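Local atomic coordinates of halohydrin dehalogenase (Rhizobium radiobacter, PDB entry 4IY1), a protein that catalyses the reversible dehalogenation of halohydrins to epoxides and probably also opens epoxides with nucleophiles such as cyanide. Residues 8-13 against 38-43. The protein carries 37 engineered substitutions. Sequence-based numbering, arbitrary orientation.
Sequences NVKHFG and QDELEA. Engineered in segment 38-43: Gln38 (natural residue Lys).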
loop_
_atom_site.group_PDB
_atom_site.type_symbol
_atom_site.label_atom_id
_atom_site.label_comp_id
_atom_site.label_asym_id
_atom_site.label_seq_id
_atom_site.Cartn_x
_atom_site.Cartn_y
_atom_site.Cartn_z
ATOM N N ASN B 8 15.683 -23.670 -6.563
ATOM C CA ASN B 8 16.915 -22.908 -6.503
ATOM C C ASN B 8 17.584 -22.995 -5.129
ATOM O O ASN B 8 18.003 -21.998 -4.551
ATOM C CB ASN B 8 16.660 -21.452 -6.923
ATOM C CG ASN B 8 16.258 -21.332 -8.392
ATOM O OD1 ASN B 8 16.807 -22.015 -9.262
ATOM N ND2 ASN B 8 15.271 -20.498 -8.667
ATOM N N VAL B 9 17.704 -24.212 -4.619
ATOM C CA VAL B 9 17.913 -24.410 -3.203
ATOM C C VAL B 9 19.250 -23.861 -2.717
ATOM O O VAL B 9 19.385 -23.523 -1.549
ATOM C CB VAL B 9 17.739 -25.882 -2.791
ATOM C CG1 VAL B 9 18.941 -26.709 -3.247
ATOM C CG2 VAL B 9 17.557 -25.984 -1.284
ATOM N N LYS B 10 20.184 -23.640 -3.635
ATOM C CA LYS B 10 21.519 -23.142 -3.269
ATOM C C LYS B 10 21.605 -21.630 -3.164
ATOM O O LYS B 10 22.675 -21.099 -2.870
ATOM C CB LYS B 10 22.568 -23.632 -4.258
ATOM C CG LYS B 10 22.776 -25.152 -4.239
ATOM C CD LYS B 10 23.797 -25.564 -5.297
ATOM C CE LYS B 10 24.493 -26.876 -4.945
ATOM N NZ LYS B 10 25.368 -27.354 -6.060
ATOM N N HIS B 11 20.506 -20.929 -3.426
ATOM C CA HIS B 11 20.565 -19.465 -3.485
ATOM C C HIS B 11 19.449 -18.802 -2.744
ATOM O O HIS B 11 18.398 -19.423 -2.493
ATOM C CB HIS B 11 20.573 -18.982 -4.930
ATOM C CG HIS B 11 21.542 -19.726 -5.818
ATOM N ND1 HIS B 11 22.829 -19.349 -5.962
ATOM C CD2 HIS B 11 21.354 -20.823 -6.665
ATOM C CE1 HIS B 11 23.449 -20.193 -6.816
ATOM N NE2 HIS B 11 22.546 -21.103 -7.230
ATOM N N PHE B 12 19.613 -17.494 -2.519
ATOM C CA PHE B 12 18.541 -16.626 -2.010
ATOM C C PHE B 12 17.939 -17.235 -0.752
ATOM O O PHE B 12 18.633 -17.372 0.249
ATOM C CB PHE B 12 17.473 -16.381 -3.105
ATOM C CG PHE B 12 16.595 -15.147 -2.873
ATOM C CD1 PHE B 12 16.951 -14.158 -1.949
ATOM C CD2 PHE B 12 15.430 -14.972 -3.608
ATOM C CE1 PHE B 12 16.179 -13.005 -1.794
ATOM C CE2 PHE B 12 14.633 -13.846 -3.438
ATOM C CZ PHE B 12 15.021 -12.843 -2.552
ATOM N N GLY B 13 16.651 -17.604 -0.798
ATOM C CA GLY B 13 15.964 -18.143 0.376
ATOM C C GLY B 13 16.070 -19.646 0.493
ATOM O O GLY B 13 15.436 -20.263 1.361
ATOM N N GLN B 38 24.848 -34.864 -12.288
ATOM C CA GLN B 38 24.773 -35.805 -11.166
ATOM C C GLN B 38 25.951 -35.762 -10.183
ATOM O O GLN B 38 25.801 -36.146 -9.026
ATOM C CB GLN B 38 24.555 -37.229 -11.657
ATOM C CG GLN B 38 25.831 -37.903 -12.114
ATOM C CD GLN B 38 25.675 -39.405 -12.215
ATOM O OE1 GLN B 38 24.574 -39.938 -12.056
ATOM N NE2 GLN B 38 26.776 -40.097 -12.488
ATOM N N ASP B 39 27.113 -35.292 -10.631
ATOM C CA ASP B 39 28.177 -34.916 -9.698
ATOM C C ASP B 39 27.543 -34.058 -8.620
ATOM O O ASP B 39 27.425 -34.477 -7.468
ATOM C CB ASP B 39 29.264 -34.095 -10.395
ATOM C CG ASP B 39 29.231 -34.286 -11.906
ATOM O OD1 ASP B 39 29.391 -35.464 -12.375
ATOM O OD2 ASP B 39 29.045 -33.264 -12.632
ATOM N N GLU B 40 27.068 -32.888 -9.037
ATOM C CA GLU B 40 26.539 -31.878 -8.137
ATOM C C GLU B 40 25.376 -32.404 -7.301
ATOM O O GLU B 40 25.317 -32.178 -6.091
ATOM C CB GLU B 40 26.111 -30.652 -8.936
ATOM C CG GLU B 40 27.230 -30.048 -9.776
ATOM C CD GLU B 40 27.982 -28.956 -9.036
ATOM O OE1 GLU B 40 29.154 -28.704 -9.378
ATOM O OE2 GLU B 40 27.402 -28.322 -8.129
ATOM N N LEU B 41 24.466 -33.129 -7.934
ATOM C CA LEU B 41 23.359 -33.702 -7.192
ATOM C C LEU B 41 23.874 -34.546 -6.021
ATOM O O LEU B 41 23.461 -34.355 -4.880
ATOM C CB LEU B 41 22.439 -34.515 -8.107
ATOM C CG LEU B 41 21.061 -34.870 -7.552
ATOM C CD1 LEU B 41 20.027 -34.767 -8.649
ATOM C CD2 LEU B 41 21.019 -36.263 -6.934
ATOM N N GLU B 42 24.861 -35.399 -6.291
ATOM C CA GLU B 42 25.277 -36.421 -5.325
ATOM C C GLU B 42 26.110 -35.817 -4.213
ATOM O O GLU B 42 25.971 -36.181 -3.049
ATOM C CB GLU B 42 26.043 -37.542 -6.026
ATOM C CG GLU B 42 25.138 -38.504 -6.779
ATOM C CD GLU B 42 25.878 -39.351 -7.802
ATOM O OE1 GLU B 42 27.088 -39.115 -8.029
ATOM O OE2 GLU B 42 25.248 -40.279 -8.361
ATOM N N ALA B 43 26.929 -34.840 -4.569
ATOM C CA ALA B 43 27.664 -34.078 -3.568
ATOM C C ALA B 43 26.715 -33.318 -2.627
ATOM O O ALA B 43 27.073 -33.015 -1.490
ATOM C CB ALA B 43 28.663 -33.131 -4.232
#
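Lys10 meets Glu40 by a single salt bridge, NZ to OE2 at 3.1 Å. Nothing else crosses between residues 8-13 and 38-43. The CA atoms of Lys10 and Glu40 lie 11.2 Å apart, and the lysine covers somewhat more than half of that gap. Its CG sits beside the backbone N, with chi1 -66°, and from there the chain runs out extended to the ammonium. Glu40 is shaped differently. It leaves its helix toward the loop but bends through the rotation about CB-CG (chi2 -92°), which turns the carboxylate across the line of the incoming lysine. The two side chains therefore meet at about a right angle. NZ is also hydrogen-bonded to the hydroxyl of Ser34, so the ammonium is shared between two partners. Glu40 also touches Ser34, so the serine borders both charged groups.

The fold is the Rossmann-type fold of the short-chain dehydrogenase/reductase superfamily, a parallel sheet flanked by helices. Residues 8-13 lie in the loop between strand 3-6 and helix 14-23, where nucleotide-dependent relatives carry their glycine-rich cofactor motif. Halohydrin dehalogenases use no nicotinamide cofactor. A type I turn from Asn8 to His11, closed by His11 N to Asn8 O at 2.9 Å, places Lys10 at a corner of this loop. Helix 38-47 follows strand 27-30, the neighbour of strand 3-6 in the sheet. Lys10 CB also lies over one face of the His11 ring, 3.8 Å above its plane and offset toward the rim. Farther along helix 38-47, Phe44 is touched by both Val9 and Lys10.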